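Local coordinates for protein D-hydantoinase (Ralstonia pickettii, PDB 1NFG) that probably catalyses the stereospecific hydrolysis of the cyclic amide bond of D-hydantoin derivatives, using two zinc ions per subunit, at residues 48-53 with 360-365; 83-88 with 341-346; 262-267 with 413-418; 391-396 with 422-427. All blocks are in the same frame, centred on the assembly; numbering follows the deposited sequence.

Contact 1 (48-53 with 360-365); sequences YVFPGG and QFVELV
Strand 48-51, which opens the long strand leading to the zinc ligand H57 of this TIM-barrel amidohydrolase, packs F50 and P51 against F361 and V362 of helix 358-372. The strand and helix segments run in nearly the same direction, their axes 9.1 Å apart and inclined at 29°, and mainly side chains fill the space between them. F50 meets two neighbours. F361 reaches over one face of its ring near the rim, with F361 CE2 3.8 Å from F50 CE2; the two ring planes are tilted against each other by 54°. V362 takes another flank obliquely, its CG2 lying 3.5 Å from F50 CD1. With CG1 anti to the backbone N (chi1 177°), V362 splits its branches between two residues of the strand: CG2 goes to F50, while CG1 comes within 3.6 Å of P51 CD. Further along, the chain itself closes in, G53 CA passing 3.8 Å from V365 O. The opposite face of the F50 ring is covered by Y48 CB, and V11 of strand 8-12 touches both F50 and V362. No hydrogen bond joins the two segments. Cohesion therefore comes from buried hydrocarbon surface and shape, while the polar backbone of the strand is occupied elsewhere, F50 pairing with V391 of the neighbouring strand.

Contact 2 (83-88 with 341-346); sequences GGTTTI and EERLMM
A fully extended start followed by a bend at the third torsion (chi3 59°) turns the guanidinium of R343 back toward T85, whose OG1 stands beside its own backbone N (chi1 -67°) and faces the arginine. The two meet where the chain leaves helix 73-82 through a Schellman motif, completed at G84, and enters barrel strand 85-93, against helix 343-352. R343 NH2 donates to T85 OG1 over 3.2 Å, almost straight at 170° and in the guanidinium plane. One face of that plane is covered toward its rim by L344 CD2. The hydroxyl has more to do: water 1 donates to T85 OG1, and T85 OG1 in turn donates to water 3, which also accepts from R343 NE at 2.8 Å. The same oxygen is thus held by three groups, which probably restricts its rotation. R343 NH1 also donates to V310 O, and the R343 side chain lies about 8 Å from that of the zinc ligand H57. Beside this polar group, L344 packs its CB 3.6 Å from G83 O and its CD1 near G84 O. The backbones approach most closely at G83, whose CA makes a CA-H...O contact of 3.2 Å with E341 O. The carboxylate of E341 is turned away, to H407 N. Water also links the two backbones: water 2 sits 2.8 Å from G83 O and 2.7 Å from E341 O while accepting from M345 N at 3.0 Å.

Contact 3 (262-267 with 413-418); sequences CTHYLY and SSYEGH
The ring of Y415 presents its edge to the loop 262-267, with H264 N and Y267 CB near its plane, T263 CG2 approaching obliquely and S414 CB, of the same loop as Y415, over one face toward the rim. H418 follows the same pattern: its edge meets Y267, H418 CE1 lying 4.4 Å from Y267 CD1, while Y415 CB rests over one of its faces. The H264 ring has Y415 OH near its plane at the edge and Y265 CD2 over one face. Two loops are joined here, the short 3-10 turn after barrel strand 257-262 and the double turn that precedes strand 419-429. In the latter, a type I turn from S413 and a type II turn from Y415 overlap, and S413 OG accepts from Y415 N in an ST turn. With its CG beside the backbone N (chi1 -50°), Y415 extends its ring across to the other loop. There the hydroxyl comes up against two side chains, Y415 OH lying 3.3 Å from both T263 CB and H264 CB, while T263 CG2 stands 3.7 Å from Y415 CZ. H264 N is also close, but the angle is too poor for a hydrogen bond. M346 of helix 343-352 touches both T263 and Y415, and its carbonyl receives the hydroxyl of Y267. H264 itself lies about 4 Å, side chain to side chain, from the zinc ligand D313. The two loops consequently meet by van der Waals fit, with no hydrogen bond between them, close to the metal site.

Contact 4 (391-396 with 422-427); sequences VLWDPE and GVPKTV
L392 O receives K425 N at 2.9 Å, the shortest of the hydrogen bonds between 391-396 and 422-427. The N-H of the same residue, L392 N, donates to T426 O over 3.0 Å. Two adjacent residues, K425 and T426, thus answer a single leucine, and with the helix-like backbone angles of K425 this makes a beta bulge. Beyond it the register is regular: D394 and V423 form a hydrogen-bonded pair, D394 N reaching V423 O at 3.1 Å almost straight (177°). The return bond, V423 N to D394 O, is longer at 3.2 Å. P424 sits opposite W393 in a non-hydrogen-bonded pair, where the missing N-H of proline costs no bond across the ladder. Its CD lies over the six-membered ring of W393, 4.2 Å from the centroid and 21° off the normal, a CH-pi contact. The tryptophan reaches there because its CG is anti to the backbone N (chi1 -155°), placing the indole under the V423-P424 backbone. V391 CG1 continues this face at 4.1 Å from P424 CB, and L344 and M345 of helix 343-352 cover the indole. D394 CB touches K425 CG, while D394 OD1 accepts from E396 N in an Asx turn. This antiparallel ladder, extended by strand 48-58 pairing with 390-400, is consistent with the small beta domain that hydantoinases build from N- and C-terminal strands beside the barrel. Backbone bonds therefore set the register, and aromatic and proline packing fills the side where helix 343-352 touches W393 and P424.

In the fold
Starting from the N terminus, the chain lays down strand 48-58 and then strand 85-93, which pair in parallel, before travelling through the barrel. Contact 2 closes first, when helix 343-352 returns to 83-88; it is nested inside the larger loop that contact 1 closes with helix 358-372. Between these opening strands and their helices the chain passes 262-267, whose partner 413-418 comes later, so contact 3 crosses both. Contact 4 opens at 391-396, after contacts 1 and 2 are complete, and closes at 422-427, crossing contact 3. Backbone bonds from strand 48-58 link contact 1 to contacts 2 and 4, while helix 343-352 connects contact 2 with contact 3 near the zinc site.

Contact 1 (48-53 with 360-365)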
loop_
_atom_site.group_PDB
_atom_site.type_symbol
_atom_site.label_atom_id
_atom_site.label_comp_id
_atom_site.label_asym_id
_atom_site.label_seq_id
_atom_site.Cartn_x
_atom_site.Cartn_y
_atom_site.Cartn_z
ATOM N N TYR A 48 -0.897 35.315 -23.926
ATOM C CA TYR A 48 -0.667 33.935 -24.315
ATOM C C TYR A 48 -1.735 33.535 -25.327
ATOM O O TYR A 48 -2.875 34.000 -25.263
ATOM C CB TYR A 48 -0.763 33.001 -23.102
ATOM C CG TYR A 48 0.350 33.123 -22.078
ATOM C CD1 TYR A 48 1.692 33.035 -22.454
ATOM C CD2 TYR A 48 0.060 33.260 -20.721
ATOM C CE1 TYR A 48 2.712 33.076 -21.506
ATOM C CE2 TYR A 48 1.073 33.300 -19.763
ATOM C CZ TYR A 48 2.396 33.206 -20.164
ATOM O OH TYR A 48 3.397 33.229 -19.217
ATOM N N VAL A 49 -1.359 32.676 -26.262
ATOM C CA VAL A 49 -2.289 32.180 -27.263
ATOM C C VAL A 49 -2.464 30.704 -26.932
ATOM O O VAL A 49 -1.680 29.866 -27.389
ATOM C CB VAL A 49 -1.707 32.318 -28.689
ATOM C CG1 VAL A 49 -2.690 31.776 -29.714
ATOM C CG2 VAL A 49 -1.372 33.774 -28.974
ATOM N N PHE A 50 -3.480 30.397 -26.125
ATOM C CA PHE A 50 -3.769 29.022 -25.697
ATOM C C PHE A 50 -4.807 28.328 -26.566
ATOM O O PHE A 50 -5.622 28.981 -27.222
ATOM C CB PHE A 50 -4.360 28.994 -24.283
ATOM C CG PHE A 50 -3.419 29.395 -23.190
ATOM C CD1 PHE A 50 -2.145 28.843 -23.098
ATOM C CD2 PHE A 50 -3.856 30.249 -22.181
ATOM C CE1 PHE A 50 -1.319 29.133 -22.000
ATOM C CE2 PHE A 50 -3.044 30.545 -21.082
ATOM C CZ PHE A 50 -1.772 29.985 -20.990
ATOM N N PRO A 51 -4.788 26.984 -26.586
ATOM C CA PRO A 51 -5.784 26.255 -27.376
ATOM C C PRO A 51 -7.090 26.493 -26.602
ATOM O O PRO A 51 -7.050 26.768 -25.400
ATOM C CB PRO A 51 -5.320 24.805 -27.260
ATOM C CG PRO A 51 -3.848 24.930 -27.159
ATOM C CD PRO A 51 -3.678 26.094 -26.201
ATOM N N GLY A 52 -8.239 26.406 -27.259
ATOM C CA GLY A 52 -9.486 26.632 -26.542
ATOM C C GLY A 52 -9.777 25.576 -25.484
ATOM O O GLY A 52 -9.519 24.387 -25.690
ATOM N N GLY A 53 -10.317 26.008 -24.347
ATOM C CA GLY A 53 -10.637 25.075 -23.282
ATOM C C GLY A 53 -11.611 23.989 -23.716
ATOM O O GLY A 53 -12.463 24.208 -24.575
ATOM N N GLN A 360 1.472 22.375 -18.417
ATOM C CA GLN A 360 0.539 21.356 -17.934
ATOM C C GLN A 360 -0.877 21.929 -17.909
ATOM O O GLN A 360 -1.851 21.205 -18.102
ATOM C CB GLN A 360 0.923 20.886 -16.529
ATOM C CG GLN A 360 2.182 20.043 -16.483
ATOM C CD GLN A 360 2.567 19.636 -15.071
ATOM O OE1 GLN A 360 2.649 20.476 -14.167
ATOM N NE2 GLN A 360 2.815 18.343 -14.876
ATOM N N PHE A 361 -0.982 23.231 -17.663
ATOM C CA PHE A 361 -2.272 23.900 -17.644
ATOM C C PHE A 361 -3.023 23.560 -18.933
ATOM O O PHE A 361 -4.171 23.119 -18.898
ATOM C CB PHE A 361 -2.073 25.406 -17.554
ATOM C CG PHE A 361 -3.327 26.198 -17.796
ATOM C CD1 PHE A 361 -4.334 26.248 -16.837
ATOM C CD2 PHE A 361 -3.498 26.905 -18.983
ATOM C CE1 PHE A 361 -5.492 26.996 -17.054
ATOM C CE2 PHE A 361 -4.647 27.652 -19.210
ATOM C CZ PHE A 361 -5.648 27.699 -18.243
ATOM N N VAL A 362 -2.362 23.765 -20.069
ATOM C CA VAL A 362 -2.959 23.479 -21.365
ATOM C C VAL A 362 -3.265 21.994 -21.519
ATOM O O VAL A 362 -4.324 21.618 -22.023
ATOM C CB VAL A 362 -2.030 23.940 -22.519
ATOM C CG1 VAL A 362 -2.637 23.565 -23.882
ATOM C CG2 VAL A 362 -1.804 25.449 -22.424
ATOM N N GLU A 363 -2.339 21.144 -21.092
ATOM C CA GLU A 363 -2.547 19.704 -21.184
ATOM C C GLU A 363 -3.848 19.298 -20.496
ATOM O O GLU A 363 -4.694 18.625 -21.078
ATOM C CB GLU A 363 -1.380 18.948 -20.531
ATOM C CG GLU A 363 -1.671 17.463 -20.281
ATOM C CD GLU A 363 -0.625 16.772 -19.410
ATOM O OE1 GLU A 363 -0.022 17.431 -18.534
ATOM O OE2 GLU A 363 -0.418 15.556 -19.590
ATOM N N LEU A 364 -3.997 19.727 -19.252
ATOM C CA LEU A 364 -5.160 19.393 -18.441
ATOM C C LEU A 364 -6.445 20.078 -18.858
ATOM O O LEU A 364 -7.509 19.466 -18.903
ATOM C CB LEU A 364 -4.883 19.749 -16.981
ATOM C CG LEU A 364 -3.736 19.014 -16.302
ATOM C CD1 LEU A 364 -3.442 19.655 -14.958
ATOM C CD2 LEU A 364 -4.109 17.549 -16.152
ATOM N N VAL A 365 -6.332 21.363 -19.145
ATOM C CA VAL A 365 -7.469 22.183 -19.518
ATOM C C VAL A 365 -8.016 21.947 -20.931
ATOM O O VAL A 365 -9.176 22.265 -21.211
ATOM C CB VAL A 365 -7.085 23.673 -19.298
ATOM C CG1 VAL A 365 -7.616 24.546 -20.391
ATOM C CG2 VAL A 365 -7.585 24.124 -17.951
#

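Contact 2 (83-88 with 341-346)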
loop_
_atom_site.group_PDB
_atom_site.type_symbol
_atom_site.label_atom_id
_atom_site.label_comp_id
_atom_site.label_asym_id
_atom_site.label_seq_id
_atom_site.Cartn_x
_atom_site.Cartn_y
_atom_site.Cartn_z
ATOM N N GLY A 83 -15.409 32.170 -20.671
ATOM C CA GLY A 83 -14.447 31.607 -19.745
ATOM C C GLY A 83 -13.265 30.962 -20.440
ATOM O O GLY A 83 -12.398 30.370 -19.791
ATOM N N GLY A 84 -13.235 31.059 -21.764
ATOM C CA GLY A 84 -12.135 30.492 -22.519
ATOM C C GLY A 84 -12.328 29.061 -22.962
ATOM O O GLY A 84 -11.386 28.439 -23.456
ATOM N N THR A 85 -13.535 28.525 -22.795
ATOM C CA THR A 85 -13.804 27.143 -23.195
ATOM C C THR A 85 -14.600 27.120 -24.492
ATOM O O THR A 85 -15.698 27.674 -24.564
ATOM C CB THR A 85 -14.570 26.389 -22.085
ATOM O OG1 THR A 85 -13.719 26.246 -20.939
ATOM C CG2 THR A 85 -14.998 25.009 -22.562
ATOM N N THR A 86 -14.038 26.470 -25.508
ATOM C CA THR A 86 -14.659 26.401 -26.825
ATOM C C THR A 86 -15.333 25.081 -27.208
ATOM O O THR A 86 -16.067 25.021 -28.195
ATOM C CB THR A 86 -13.633 26.749 -27.917
ATOM O OG1 THR A 86 -12.497 25.878 -27.805
ATOM C CG2 THR A 86 -13.187 28.198 -27.774
ATOM N N THR A 87 -15.061 24.018 -26.463
ATOM C CA THR A 87 -15.696 22.735 -26.732
ATOM C C THR A 87 -16.205 22.184 -25.417
ATOM O O THR A 87 -15.633 22.422 -24.353
ATOM C CB THR A 87 -14.744 21.716 -27.379
ATOM O OG1 THR A 87 -14.396 22.162 -28.693
ATOM C CG2 THR A 87 -15.420 20.354 -27.500
ATOM N N ILE A 88 -17.295 21.443 -25.493
ATOM C CA ILE A 88 -17.894 20.892 -24.302
ATOM C C ILE A 88 -18.466 19.535 -24.648
ATOM O O ILE A 88 -18.816 19.282 -25.796
ATOM C CB ILE A 88 -18.983 21.867 -23.802
ATOM C CG1 ILE A 88 -18.690 22.240 -22.360
ATOM C CG2 ILE A 88 -20.384 21.275 -23.963
ATOM C CD1 ILE A 88 -19.356 23.515 -21.933
ATOM N N GLU A 341 -17.708 28.413 -16.560
ATOM C CA GLU A 341 -17.025 29.641 -16.948
ATOM C C GLU A 341 -15.723 29.886 -16.195
ATOM O O GLU A 341 -14.728 30.297 -16.788
ATOM C CB GLU A 341 -17.936 30.857 -16.753
ATOM C CG GLU A 341 -17.434 32.096 -17.499
ATOM C CD GLU A 341 -18.322 33.311 -17.323
ATOM O OE1 GLU A 341 -19.563 33.170 -17.383
ATOM O OE2 GLU A 341 -17.774 34.419 -17.133
ATOM N N GLU A 342 -15.736 29.629 -14.893
ATOM C CA GLU A 342 -14.569 29.852 -14.055
ATOM C C GLU A 342 -13.463 28.808 -14.175
ATOM O O GLU A 342 -12.319 29.078 -13.802
ATOM C CB GLU A 342 -14.994 29.951 -12.587
ATOM C CG GLU A 342 -16.030 31.028 -12.308
ATOM C CD GLU A 342 -17.464 30.522 -12.387
ATOM O OE1 GLU A 342 -17.774 29.693 -13.270
ATOM O OE2 GLU A 342 -18.290 30.974 -11.565
ATOM N N ARG A 343 -13.792 27.635 -14.713
ATOM C CA ARG A 343 -12.821 26.548 -14.817
ATOM C C ARG A 343 -11.385 26.941 -15.158
ATOM O O ARG A 343 -10.487 26.750 -14.340
ATOM C CB ARG A 343 -13.294 25.469 -15.802
ATOM C CG ARG A 343 -12.403 24.216 -15.769
ATOM C CD ARG A 343 -12.848 23.118 -16.730
ATOM N NE ARG A 343 -12.867 23.570 -18.118
ATOM C CZ ARG A 343 -12.208 22.977 -19.107
ATOM N NH1 ARG A 343 -11.472 21.901 -18.863
ATOM N NH2 ARG A 343 -12.284 23.459 -20.343
ATOM N N LEU A 344 -11.157 27.487 -16.348
ATOM C CA LEU A 344 -9.801 27.856 -16.747
ATOM C C LEU A 344 -9.099 28.813 -15.792
ATOM O O LEU A 344 -7.982 28.538 -15.355
ATOM C CB LEU A 344 -9.781 28.454 -18.161
ATOM C CG LEU A 344 -10.110 27.575 -19.372
ATOM C CD1 LEU A 344 -9.144 27.896 -20.481
ATOM C CD2 LEU A 344 -10.013 26.112 -19.032
ATOM N N MET A 345 -9.732 29.932 -15.465
ATOM C CA MET A 345 -9.097 30.882 -14.563
ATOM C C MET A 345 -8.671 30.225 -13.263
ATOM O O MET A 345 -7.543 30.411 -12.806
ATOM C CB MET A 345 -10.025 32.057 -14.259
ATOM C CG MET A 345 -10.162 33.052 -15.405
ATOM S SD MET A 345 -11.188 34.465 -14.949
ATOM C CE MET A 345 -12.826 33.706 -15.003
ATOM N N MET A 346 -9.575 29.448 -12.674
ATOM C CA MET A 346 -9.300 28.758 -11.420
ATOM C C MET A 346 -8.143 27.762 -11.536
ATOM O O MET A 346 -7.251 27.737 -10.691
ATOM C CB MET A 346 -10.563 28.046 -10.939
ATOM C CG MET A 346 -11.657 28.992 -10.496
ATOM S SD MET A 346 -11.142 29.999 -9.088
ATOM C CE MET A 346 -10.635 31.386 -9.900
HETATM O O HOH W 1 -13.472 28.035 -18.608
HETATM O O HOH W 2 -12.044 30.818 -17.082
HETATM O O HOH W 3 -15.301 24.880 -18.522
#

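Contact 3 (262-267 with 413-418)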
loop_
_atom_site.group_PDB
_atom_site.type_symbol
_atom_site.label_atom_id
_atom_site.label_comp_id
_atom_site.label_asym_id
_atom_site.label_seq_id
_atom_site.Cartn_x
_atom_site.Cartn_y
_atom_site.Cartn_z
ATOM N N CYS A 262 -12.336 17.885 -10.543
ATOM C CA CYS A 262 -13.081 19.047 -10.952
ATOM C C CYS A 262 -12.666 20.241 -10.120
ATOM O O CYS A 262 -12.442 20.138 -8.918
ATOM C CB CYS A 262 -14.588 18.765 -10.834
ATOM S SG CYS A 262 -15.138 17.290 -11.786
ATOM N N THR A 263 -12.564 21.376 -10.792
ATOM C CA THR A 263 -12.158 22.627 -10.190
ATOM C C THR A 263 -12.443 22.776 -8.701
ATOM O O THR A 263 -11.519 22.982 -7.911
ATOM C CB THR A 263 -12.814 23.792 -10.926
ATOM O OG1 THR A 263 -12.747 23.551 -12.340
ATOM C CG2 THR A 263 -12.112 25.101 -10.587
ATOM N N HIS A 264 -13.712 22.669 -8.313
ATOM C CA HIS A 264 -14.087 22.854 -6.908
ATOM C C HIS A 264 -13.445 21.891 -5.909
ATOM O O HIS A 264 -13.370 22.191 -4.717
ATOM C CB HIS A 264 -15.619 22.854 -6.748
ATOM C CG HIS A 264 -16.307 21.716 -7.434
ATOM N ND1 HIS A 264 -16.279 21.548 -8.802
ATOM C CD2 HIS A 264 -17.030 20.684 -6.941
ATOM C CE1 HIS A 264 -16.954 20.457 -9.121
ATOM N NE2 HIS A 264 -17.419 19.914 -8.010
ATOM N N TYR A 265 -12.972 20.747 -6.385
ATOM C CA TYR A 265 -12.329 19.792 -5.496
ATOM C C TYR A 265 -10.884 20.192 -5.204
ATOM O O TYR A 265 -10.178 19.507 -4.463
ATOM C CB TYR A 265 -12.395 18.391 -6.098
ATOM C CG TYR A 265 -13.812 17.880 -6.168
ATOM C CD1 TYR A 265 -14.580 17.742 -5.009
ATOM C CD2 TYR A 265 -14.403 17.565 -7.392
ATOM C CE1 TYR A 265 -15.897 17.307 -5.067
ATOM C CE2 TYR A 265 -15.722 17.126 -7.462
ATOM C CZ TYR A 265 -16.464 17.000 -6.296
ATOM O OH TYR A 265 -17.769 16.560 -6.361
ATOM N N LEU A 266 -10.454 21.308 -5.786
ATOM C CA LEU A 266 -9.106 21.824 -5.572
ATOM C C LEU A 266 -9.192 23.109 -4.753
ATOM O O LEU A 266 -8.170 23.708 -4.417
ATOM C CB LEU A 266 -8.434 22.153 -6.908
ATOM C CG LEU A 266 -8.260 21.066 -7.964
ATOM C CD1 LEU A 266 -7.728 21.701 -9.232
ATOM C CD2 LEU A 266 -7.307 19.988 -7.466
ATOM N N TYR A 267 -10.408 23.523 -4.419
ATOM C CA TYR A 267 -10.591 24.772 -3.702
ATOM C C TYR A 267 -11.585 24.781 -2.559
ATOM O O TYR A 267 -11.427 25.546 -1.610
ATOM C CB TYR A 267 -10.998 25.861 -4.701
ATOM C CG TYR A 267 -9.895 26.269 -5.650
ATOM C CD1 TYR A 267 -8.908 27.164 -5.248
ATOM C CD2 TYR A 267 -9.829 25.751 -6.943
ATOM C CE1 TYR A 267 -7.885 27.537 -6.100
ATOM C CE2 TYR A 267 -8.804 26.116 -7.808
ATOM C CZ TYR A 267 -7.833 27.014 -7.376
ATOM O OH TYR A 267 -6.804 27.390 -8.213
ATOM N N SER A 413 -21.986 32.302 -7.726
ATOM C CA SER A 413 -20.789 31.648 -8.247
ATOM C C SER A 413 -20.141 30.841 -7.124
ATOM O O SER A 413 -20.143 31.265 -5.965
ATOM C CB SER A 413 -19.786 32.676 -8.764
ATOM O OG SER A 413 -18.576 32.034 -9.128
ATOM N N SER A 414 -19.598 29.678 -7.471
ATOM C CA SER A 414 -18.949 28.819 -6.486
ATOM C C SER A 414 -17.630 29.441 -6.048
ATOM O O SER A 414 -17.067 29.078 -5.014
ATOM C CB SER A 414 -18.676 27.444 -7.089
ATOM O OG SER A 414 -19.861 26.876 -7.615
ATOM N N TYR A 415 -17.155 30.395 -6.841
ATOM C CA TYR A 415 -15.891 31.062 -6.574
ATOM C C TYR A 415 -16.073 32.550 -6.319
ATOM O O TYR A 415 -15.188 33.358 -6.601
ATOM C CB TYR A 415 -14.954 30.820 -7.755
ATOM C CG TYR A 415 -14.887 29.356 -8.106
ATOM C CD1 TYR A 415 -14.136 28.468 -7.334
ATOM C CD2 TYR A 415 -15.657 28.837 -9.149
ATOM C CE1 TYR A 415 -14.157 27.093 -7.587
ATOM C CE2 TYR A 415 -15.687 27.464 -9.409
ATOM C CZ TYR A 415 -14.934 26.598 -8.624
ATOM O OH TYR A 415 -14.958 25.247 -8.880
ATOM N N GLU A 416 -17.229 32.906 -5.774
ATOM C CA GLU A 416 -17.520 34.296 -5.474
ATOM C C GLU A 416 -16.476 34.822 -4.495
ATOM O O GLU A 416 -16.233 34.220 -3.449
ATOM C CB GLU A 416 -18.915 34.415 -4.859
ATOM C CG GLU A 416 -19.347 35.835 -4.515
ATOM C CD GLU A 416 -19.527 36.711 -5.740
ATOM O OE1 GLU A 416 -20.226 36.277 -6.682
ATOM O OE2 GLU A 416 -18.978 37.837 -5.753
ATOM N N GLY A 417 -15.850 35.937 -4.851
ATOM C CA GLY A 417 -14.853 36.528 -3.981
ATOM C C GLY A 417 -13.403 36.181 -4.262
ATOM O O GLY A 417 -12.513 36.866 -3.768
ATOM N N HIS A 418 -13.148 35.137 -5.044
ATOM C CA HIS A 418 -11.766 34.755 -5.335
ATOM C C HIS A 418 -11.035 35.755 -6.222
ATOM O O HIS A 418 -11.547 36.181 -7.260
ATOM C CB HIS A 418 -11.699 33.372 -6.000
ATOM C CG HIS A 418 -12.031 32.235 -5.081
ATOM N ND1 HIS A 418 -11.203 31.144 -4.920
ATOM C CD2 HIS A 418 -13.116 32.002 -4.301
ATOM C CE1 HIS A 418 -11.765 30.287 -4.083
ATOM N NE2 HIS A 418 -12.927 30.782 -3.693
#

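Contact 4 (391-396 with 422-427)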
loop_
_atom_site.group_PDB
_atom_site.type_symbol
_atom_site.label_atom_id
_atom_site.label_comp_id
_atom_site.label_asym_id
_atom_site.label_seq_id
_atom_site.Cartn_x
_atom_site.Cartn_y
_atom_site.Cartn_z
ATOM N N VAL A 391 -7.856 30.959 -27.327
ATOM C CA VAL A 391 -8.099 31.830 -26.187
ATOM C C VAL A 391 -6.882 32.716 -26.031
ATOM O O VAL A 391 -5.758 32.217 -25.950
ATOM C CB VAL A 391 -8.258 31.054 -24.868
ATOM C CG1 VAL A 391 -8.610 32.021 -23.740
ATOM C CG2 VAL A 391 -9.317 29.991 -25.014
ATOM N N LEU A 392 -7.102 34.026 -26.003
ATOM C CA LEU A 392 -6.014 34.976 -25.826
ATOM C C LEU A 392 -6.032 35.353 -24.353
ATOM O O LEU A 392 -6.918 36.077 -23.886
ATOM C CB LEU A 392 -6.215 36.195 -26.725
ATOM C CG LEU A 392 -6.290 35.821 -28.213
ATOM C CD1 LEU A 392 -6.244 37.085 -29.049
ATOM C CD2 LEU A 392 -5.131 34.890 -28.591
ATOM N N TRP A 393 -5.039 34.835 -23.633
ATOM C CA TRP A 393 -4.914 35.014 -22.192
ATOM C C TRP A 393 -3.992 36.150 -21.760
ATOM O O TRP A 393 -2.893 36.313 -22.287
ATOM C CB TRP A 393 -4.432 33.686 -21.596
ATOM C CG TRP A 393 -4.785 33.456 -20.157
ATOM C CD1 TRP A 393 -4.100 33.896 -19.057
ATOM C CD2 TRP A 393 -5.918 32.734 -19.661
ATOM N NE1 TRP A 393 -4.738 33.491 -17.908
ATOM C CE2 TRP A 393 -5.857 32.776 -18.251
ATOM C CE3 TRP A 393 -6.981 32.053 -20.273
ATOM C CZ2 TRP A 393 -6.822 32.163 -17.442
ATOM C CZ3 TRP A 393 -7.937 31.445 -19.469
ATOM C CH2 TRP A 393 -7.849 31.505 -18.067
ATOM N N ASP A 394 -4.459 36.938 -20.797
ATOM C CA ASP A 394 -3.679 38.045 -20.251
ATOM C C ASP A 394 -3.191 37.563 -18.891
ATOM O O ASP A 394 -3.925 37.625 -17.906
ATOM C CB ASP A 394 -4.556 39.282 -20.053
ATOM C CG ASP A 394 -3.760 40.493 -19.596
ATOM O OD1 ASP A 394 -2.741 40.317 -18.891
ATOM O OD2 ASP A 394 -4.167 41.625 -19.938
ATOM N N PRO A 395 -1.943 37.077 -18.819
ATOM C CA PRO A 395 -1.379 36.578 -17.561
ATOM C C PRO A 395 -1.260 37.587 -16.421
ATOM O O PRO A 395 -1.194 37.193 -15.259
ATOM C CB PRO A 395 -0.025 36.024 -17.993
ATOM C CG PRO A 395 0.354 36.931 -19.112
ATOM C CD PRO A 395 -0.936 37.039 -19.892
ATOM N N GLU A 396 -1.246 38.877 -16.736
ATOM C CA GLU A 396 -1.111 39.896 -15.698
ATOM C C GLU A 396 -2.427 40.451 -15.185
ATOM O O GLU A 396 -2.490 41.009 -14.088
ATOM C CB GLU A 396 -0.253 41.059 -16.198
ATOM C CG GLU A 396 1.153 40.665 -16.594
ATOM C CD GLU A 396 1.808 39.749 -15.576
ATOM O OE1 GLU A 396 1.790 40.079 -14.365
ATOM O OE2 GLU A 396 2.346 38.697 -15.994
ATOM N N GLY A 422 -4.763 36.391 -14.294
ATOM C CA GLY A 422 -4.761 35.665 -15.552
ATOM C C GLY A 422 -6.206 35.484 -15.972
ATOM O O GLY A 422 -6.926 34.650 -15.415
ATOM N N VAL A 423 -6.630 36.267 -16.958
ATOM C CA VAL A 423 -8.008 36.239 -17.433
ATOM C C VAL A 423 -8.146 36.040 -18.945
ATOM O O VAL A 423 -7.306 36.501 -19.720
ATOM C CB VAL A 423 -8.706 37.560 -17.043
ATOM C CG1 VAL A 423 -10.091 37.636 -17.650
ATOM C CG2 VAL A 423 -8.775 37.672 -15.535
ATOM N N PRO A 424 -9.206 35.330 -19.383
ATOM C CA PRO A 424 -9.434 35.096 -20.817
ATOM C C PRO A 424 -9.893 36.441 -21.379
ATOM O O PRO A 424 -10.749 37.103 -20.777
ATOM C CB PRO A 424 -10.574 34.076 -20.839
ATOM C CG PRO A 424 -10.563 33.474 -19.469
ATOM C CD PRO A 424 -10.206 34.615 -18.572
ATOM N N LYS A 425 -9.343 36.856 -22.516
ATOM C CA LYS A 425 -9.733 38.148 -23.080
ATOM C C LYS A 425 -10.583 38.075 -24.335
ATOM O O LYS A 425 -11.667 38.655 -24.383
ATOM C CB LYS A 425 -8.493 39.013 -23.319
ATOM C CG LYS A 425 -8.010 39.690 -22.047
ATOM C CD LYS A 425 -9.162 40.443 -21.421
ATOM C CE LYS A 425 -8.737 41.246 -20.219
ATOM N NZ LYS A 425 -9.907 41.974 -19.647
ATOM N N THR A 426 -10.097 37.387 -25.357
ATOM C CA THR A 426 -10.882 37.249 -26.568
ATOM C C THR A 426 -10.792 35.785 -26.980
ATOM O O THR A 426 -9.732 35.160 -26.859
ATOM C CB THR A 426 -10.388 38.194 -27.704
ATOM O OG1 THR A 426 -9.266 37.617 -28.371
ATOM C CG2 THR A 426 -9.978 39.533 -27.135
ATOM N N VAL A 427 -11.917 35.242 -27.446
ATOM C CA VAL A 427 -12.008 33.841 -27.835
ATOM C C VAL A 427 -12.455 33.624 -29.276
ATOM O O VAL A 427 -13.337 34.329 -29.777
ATOM C CB VAL A 427 -12.998 33.105 -26.910
ATOM C CG1 VAL A 427 -13.004 31.612 -27.222
ATOM C CG2 VAL A 427 -12.627 33.356 -25.461
#